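Local coordinates for protein 2-c-methyl-d-erythritol 4-phosphate cytidylyltransferase (Streptococcus pneumoniae, PDB 2VSH) that transfers the cytidylyl group of CTP to D-ribitol 5-phosphate, making the CDP-activated ribitol used for teichoic acid precursors, at residues Val110-Val115 with Gln169-Phe174; Val115-Thr120 with Leu218-Val223. All coordinates share one frame; numbering follows the deposited sequence.

Contact 1. Residues Val110-Val115 with Gln169-Phe174; sequences VTHDSV and QTPQTF
In Thr111 and Thr170 alike, chi1 near +70° sets OG1 between the backbone N and the carbonyl carbon, and from there each hydroxyl meets the opposite strand. Thr111 OG1 donates to Gln172 O at 2.6 Å, and the carbonyl also takes the bond from Thr111 N, so one residue grips Gln172 O twice. The return bond, from Gln172 N to Thr111 O (2.9 Å), completes the antiparallel hydrogen-bonded pair. The same Thr111 O lies 3.0 Å from Pro171 CA, a CA-H...O contact. Thr170 OG1 receives the amide N of Asp113 in a nearly straight bond (3.0 Å, 168° at the hydrogen), continuing the ladder by a side chain where the chain turns a corner at Thr170, before the cis peptide bond to Pro171. His112 turns its ring to this corner, CG anti to the backbone N (chi1 -174°); ND1 stands 2.7 Å from Thr170 OG1, while NE2 is hydrogen-bonded to Arg116 O. Beside it, the methyl of Thr170 packs against the Asp113 carboxylate, whose oxygens form salt bridges with Arg86 and Arg116. On the side of Val110 and Thr173, Val110 CG1 lies alongside Pro171 CB at 3.6 Å and beside the hydroxyl of Thr173, which is bonded to Asn127 of the covering helix 121-133. On the face of Thr111 and Gln172, Thr111 CG2 reaches Phe174 CZ (3.7 Å), the side chains crossing at about a right angle. Strands 108-113 and 165-175 are thus central antiparallel neighbours in the mixed sheet of the GT-A-like cytidylyltransferase fold; strand 108-113 leads directly to Ser114, which probably binds CTP, and Asp113 pairs with Arg86 of the same presumed site.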
loop_
_atom_site.group_PDB
_atom_site.type_symbol
_atom_site.label_atom_id
_atom_site.label_comp_id
_atom_site.label_asym_id
_atom_site.label_seq_id
_atom_site.Cartn_x
_atom_site.Cartn_y
_atom_site.Cartn_z
ATOM N N VAL A 110 6.285 7.455 -22.895
ATOM C CA VAL A 110 5.377 6.867 -21.909
ATOM C C VAL A 110 6.157 5.791 -21.152
ATOM O O VAL A 110 6.332 4.679 -21.657
ATOM C CB VAL A 110 4.089 6.272 -22.582
ATOM C CG1 VAL A 110 3.134 5.671 -21.531
ATOM C CG2 VAL A 110 3.336 7.333 -23.391
ATOM N N THR A 111 6.649 6.130 -19.951
ATOM C CA THR A 111 7.424 5.201 -19.132
ATOM C C THR A 111 6.522 4.325 -18.264
ATOM O O THR A 111 5.503 4.788 -17.752
ATOM C CB THR A 111 8.500 5.903 -18.230
ATOM O OG1 THR A 111 7.861 6.624 -17.166
ATOM C CG2 THR A 111 9.396 6.841 -19.053
ATOM N N HIS A 112 6.896 3.048 -18.114
ATOM C CA HIS A 112 6.027 2.085 -17.447
ATOM C C HIS A 112 6.841 0.901 -16.924
ATOM O O HIS A 112 7.756 0.427 -17.605
ATOM C CB HIS A 112 4.928 1.600 -18.423
ATOM C CG HIS A 112 3.896 0.720 -17.787
ATOM N ND1 HIS A 112 2.996 1.185 -16.852
ATOM C CD2 HIS A 112 3.633 -0.602 -17.941
ATOM C CE1 HIS A 112 2.209 0.190 -16.470
ATOM N NE2 HIS A 112 2.585 -0.908 -17.103
ATOM N N ASP A 113 6.508 0.437 -15.721
ATOM C CA ASP A 113 7.158 -0.733 -15.100
ATOM C C ASP A 113 6.922 -1.992 -15.921
ATOM O O ASP A 113 5.783 -2.270 -16.288
ATOM C CB ASP A 113 6.561 -0.996 -13.714
ATOM C CG ASP A 113 6.875 0.093 -12.708
ATOM O OD1 ASP A 113 7.934 0.749 -12.820
ATOM O OD2 ASP A 113 6.060 0.278 -11.783
ATOM N N SER A 114 7.968 -2.793 -16.138
ATOM C CA SER A 114 7.813 -4.092 -16.820
ATOM C C SER A 114 6.882 -5.041 -16.085
ATOM O O SER A 114 6.217 -5.856 -16.720
ATOM C CB SER A 114 9.156 -4.786 -17.011
ATOM O OG SER A 114 9.716 -5.068 -15.748
ATOM N N VAL A 115 6.857 -4.940 -14.753
ATOM C CA VAL A 115 6.056 -5.846 -13.910
ATOM C C VAL A 115 4.640 -5.344 -13.622
ATOM O O VAL A 115 3.975 -5.788 -12.673
ATOM C CB VAL A 115 6.769 -6.189 -12.592
ATOM C CG1 VAL A 115 7.966 -7.110 -12.861
ATOM C CG2 VAL A 115 7.168 -4.892 -11.824
ATOM N N GLN A 169 1.236 4.943 -9.444
ATOM C CA GLN A 169 1.432 3.798 -10.308
ATOM C C GLN A 169 2.289 4.244 -11.477
ATOM O O GLN A 169 2.921 5.289 -11.408
ATOM C CB GLN A 169 0.090 3.257 -10.802
ATOM C CG GLN A 169 -0.916 2.914 -9.698
ATOM C CD GLN A 169 -2.190 2.268 -10.252
ATOM O OE1 GLN A 169 -2.644 2.587 -11.357
ATOM N NE2 GLN A 169 -2.758 1.343 -9.487
ATOM N N THR A 170 2.325 3.443 -12.537
ATOM C CA THR A 170 2.818 3.908 -13.828
ATOM C C THR A 170 1.730 3.582 -14.866
ATOM O O THR A 170 0.873 2.749 -14.587
ATOM C CB THR A 170 4.233 3.363 -14.182
ATOM O OG1 THR A 170 4.184 1.979 -14.557
ATOM C CG2 THR A 170 5.234 3.581 -13.026
ATOM N N PRO A 171 1.764 4.212 -16.063
ATOM C CA PRO A 171 2.752 5.146 -16.652
ATOM C C PRO A 171 3.075 6.474 -15.954
ATOM O O PRO A 171 2.295 7.007 -15.162
ATOM C CB PRO A 171 2.197 5.414 -18.065
ATOM C CG PRO A 171 1.370 4.250 -18.385
ATOM C CD PRO A 171 0.722 3.868 -17.047
ATOM N N GLN A 172 4.265 6.968 -16.270
ATOM C CA GLN A 172 4.676 8.330 -16.019
ATOM C C GLN A 172 5.175 8.852 -17.361
ATOM O O GLN A 172 6.060 8.253 -17.986
ATOM C CB GLN A 172 5.769 8.377 -14.950
ATOM C CG GLN A 172 5.329 7.776 -13.632
ATOM C CD GLN A 172 6.366 7.873 -12.514
ATOM O OE1 GLN A 172 6.011 8.095 -11.361
ATOM N NE2 GLN A 172 7.640 7.690 -12.847
ATOM N N THR A 173 4.588 9.959 -17.807
ATOM C CA THR A 173 4.716 10.399 -19.194
ATOM C C THR A 173 5.195 11.851 -19.280
ATOM O O THR A 173 4.743 12.718 -18.533
ATOM C CB THR A 173 3.360 10.211 -19.939
ATOM O OG1 THR A 173 2.994 8.826 -19.872
ATOM C CG2 THR A 173 3.439 10.651 -21.408
ATOM N N PHE A 174 6.129 12.103 -20.194
ATOM C CA PHE A 174 6.755 13.409 -20.295
ATOM C C PHE A 174 7.590 13.534 -21.572
ATOM O O PHE A 174 7.920 12.539 -22.204
ATOM C CB PHE A 174 7.617 13.686 -19.031
ATOM C CG PHE A 174 8.407 12.499 -18.551
ATOM C CD1 PHE A 174 9.515 12.048 -19.258
ATOM C CD2 PHE A 174 8.046 11.832 -17.384
ATOM C CE1 PHE A 174 10.234 10.935 -18.813
ATOM C CE2 PHE A 174 8.763 10.734 -16.937
ATOM C CZ PHE A 174 9.856 10.283 -17.657
#

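Contact 2. Residues Val115-Thr120 with Leu218-Val223; sequences VRPFIT and LKITTV
Val115 opens a loop-to-loop contact in the cytidylyltransferase fold, where the connection from strand 108-113 to helix 121-133 meets the one leading into helix 223-232. Val115 O accepts from Ile220 N at 2.8 Å, with 165° at the hydrogen, the one direct hydrogen bond between the segments. The Val115 side chain packs over the backbone of Ile220, CB 3.4 Å from Ile220 O, and CG2 meets the aliphatic chain of Lys219. Next, Arg116 runs extended from CG to NE and lays one guanidinium face against Lys219, whose CB sits 3.7 Å above the plane, over its centre. The group is held in this orientation by Asp113 through NE and by Asn217 O through NH1. Arg116 CA also makes a CA-H...O contact with Leu218 O. Arg116 begins a type I turn ending at Ile119. Within it, Pro117 CG meets Ile220 CD1 at 3.6 Å, the two side chains set nearly perpendicular, while helix 33-42 touches the proline as well. Phe118 then brings CD2 to 4.2 Å from Leu218 CB, and Ala229 and Met232 of helix 223-232 extend this apolar patch. Two waters finish the joint. One, in the plane of the guanidinium at its edge, accepts from Arg116 NH2 and Lys219 NZ, linking two like charges whose nitrogens stay 5.1 Å apart. The other accepts from Phe118 N and donates to Leu218 O at 2.7 Å.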
loop_
_atom_site.group_PDB
_atom_site.type_symbol
_atom_site.label_atom_id
_atom_site.label_comp_id
_atom_site.label_asym_id
_atom_site.label_seq_id
_atom_site.Cartn_x
_atom_site.Cartn_y
_atom_site.Cartn_z
ATOM N N VAL A 115 6.857 -4.940 -14.753
ATOM C CA VAL A 115 6.056 -5.846 -13.910
ATOM C C VAL A 115 4.640 -5.344 -13.622
ATOM O O VAL A 115 3.975 -5.788 -12.673
ATOM C CB VAL A 115 6.769 -6.189 -12.592
ATOM C CG1 VAL A 115 7.966 -7.110 -12.861
ATOM C CG2 VAL A 115 7.168 -4.892 -11.824
ATOM N N ARG A 116 4.183 -4.432 -14.458
ATOM C CA ARG A 116 2.796 -3.990 -14.443
ATOM C C ARG A 116 2.095 -4.427 -15.743
ATOM O O ARG A 116 1.822 -3.592 -16.604
ATOM C CB ARG A 116 2.708 -2.484 -14.259
ATOM C CG ARG A 116 2.924 -2.014 -12.814
ATOM C CD ARG A 116 2.586 -0.540 -12.676
ATOM N NE ARG A 116 3.176 0.032 -11.463
ATOM C CZ ARG A 116 2.547 0.181 -10.300
ATOM N NH1 ARG A 116 1.292 -0.201 -10.154
ATOM N NH2 ARG A 116 3.185 0.712 -9.267
ATOM N N PRO A 117 1.813 -5.743 -15.883
ATOM C CA PRO A 117 1.247 -6.242 -17.153
ATOM C C PRO A 117 -0.230 -5.902 -17.393
ATOM O O PRO A 117 -0.734 -6.153 -18.505
ATOM C CB PRO A 117 1.437 -7.759 -17.053
ATOM C CG PRO A 117 1.452 -8.050 -15.593
ATOM C CD PRO A 117 1.984 -6.818 -14.892
ATOM N N PHE A 118 -0.915 -5.333 -16.390
ATOM C CA PHE A 118 -2.364 -5.106 -16.513
ATOM C C PHE A 118 -2.729 -3.685 -16.923
ATOM O O PHE A 118 -3.886 -3.269 -16.790
ATOM C CB PHE A 118 -3.093 -5.500 -15.229
ATOM C CG PHE A 118 -2.857 -6.927 -14.834
ATOM C CD1 PHE A 118 -3.373 -7.970 -15.603
ATOM C CD2 PHE A 118 -2.112 -7.230 -13.703
ATOM C CE1 PHE A 118 -3.134 -9.310 -15.248
ATOM C CE2 PHE A 118 -1.877 -8.569 -13.334
ATOM C CZ PHE A 118 -2.398 -9.597 -14.105
ATOM N N ILE A 119 -1.743 -2.957 -17.439
ATOM C CA ILE A 119 -1.979 -1.637 -18.018
ATOM C C ILE A 119 -2.924 -1.838 -19.197
ATOM O O ILE A 119 -2.894 -2.884 -19.850
ATOM C CB ILE A 119 -0.636 -0.977 -18.468
ATOM C CG1 ILE A 119 -0.853 0.458 -19.004
ATOM C CG2 ILE A 119 0.132 -1.922 -19.440
ATOM C CD1 ILE A 119 0.409 1.150 -19.480
ATOM N N THR A 120 -3.761 -0.835 -19.466
ATOM C CA THR A 120 -4.746 -0.903 -20.528
ATOM C C THR A 120 -4.459 0.203 -21.550
ATOM O O THR A 120 -3.749 1.168 -21.254
ATOM C CB THR A 120 -6.171 -0.702 -19.962
ATOM O OG1 THR A 120 -6.273 0.612 -19.395
ATOM C CG2 THR A 120 -6.527 -1.770 -18.890
ATOM N N LEU A 218 -1.785 -3.818 -10.962
ATOM C CA LEU A 218 -0.874 -4.431 -9.996
ATOM C C LEU A 218 0.593 -4.377 -10.433
ATOM O O LEU A 218 0.904 -4.604 -11.596
ATOM C CB LEU A 218 -1.296 -5.903 -9.756
ATOM C CG LEU A 218 -0.474 -6.838 -8.853
ATOM C CD1 LEU A 218 -0.598 -6.487 -7.368
ATOM C CD2 LEU A 218 -0.873 -8.294 -9.052
ATOM N N LYS A 219 1.472 -4.068 -9.483
ATOM C CA LYS A 219 2.904 -4.198 -9.658
ATOM C C LYS A 219 3.327 -5.556 -9.086
ATOM O O LYS A 219 3.112 -5.825 -7.907
ATOM C CB LYS A 219 3.639 -3.060 -8.950
ATOM C CG LYS A 219 5.114 -3.007 -9.273
ATOM C CD LYS A 219 5.826 -1.857 -8.578
ATOM C CE LYS A 219 7.143 -1.592 -9.280
ATOM N NZ LYS A 219 7.987 -0.676 -8.490
ATOM N N ILE A 220 3.890 -6.419 -9.925
ATOM C CA ILE A 220 4.229 -7.773 -9.472
ATOM C C ILE A 220 5.638 -7.744 -8.890
ATOM O O ILE A 220 6.616 -7.828 -9.619
ATOM C CB ILE A 220 4.075 -8.839 -10.595
ATOM C CG1 ILE A 220 2.655 -8.802 -11.165
ATOM C CG2 ILE A 220 4.413 -10.238 -10.059
ATOM C CD1 ILE A 220 2.481 -9.515 -12.503
ATOM N N THR A 221 5.707 -7.586 -7.568
ATOM C CA THR A 221 6.967 -7.440 -6.840
ATOM C C THR A 221 7.264 -8.683 -6.003
ATOM O O THR A 221 8.363 -9.225 -6.060
ATOM C CB THR A 221 6.904 -6.185 -5.904
ATOM O OG1 THR A 221 6.914 -5.004 -6.713
ATOM C CG2 THR A 221 8.079 -6.140 -4.951
ATOM N N THR A 222 6.280 -9.124 -5.227
ATOM C CA THR A 222 6.468 -10.211 -4.295
ATOM C C THR A 222 5.793 -11.477 -4.826
ATOM O O THR A 222 4.996 -11.419 -5.763
ATOM C CB THR A 222 5.860 -9.880 -2.896
ATOM O OG1 THR A 222 4.439 -9.862 -3.001
ATOM C CG2 THR A 222 6.350 -8.525 -2.369
ATOM N N VAL A 223 6.113 -12.614 -4.223
ATOM C CA VAL A 223 5.471 -13.882 -4.593
ATOM C C VAL A 223 3.951 -13.851 -4.299
ATOM O O VAL A 223 3.177 -14.550 -4.954
ATOM C CB VAL A 223 6.164 -15.115 -3.919
ATOM C CG1 VAL A 223 5.865 -16.400 -4.691
ATOM C CG2 VAL A 223 7.664 -14.921 -3.877
HETATM O O HOH W 1 6.251 1.623 -9.752
HETATM O O HOH W 2 -0.304 -4.009 -13.977
#

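Contact 1 lies at the heart of the chain and all its touching residues are buried; contact 2 is only partly buried, and the two centres are about 11 Å apart. The first joins neighbouring strands by a short antiparallel backbone pairing supplemented by threonine hydroxyls, whereas the second joins two irregular loops by a single direct hydrogen bond, apolar packing and water bridges. They share Val115 and meet directly: Ile119 packs on Pro171 and His112, and Arg116 packs on Thr170. Charge is concentrated at this junction, close to Arg86 of the presumed CTP site, consistent with both contacts bordering the nucleotide pocket.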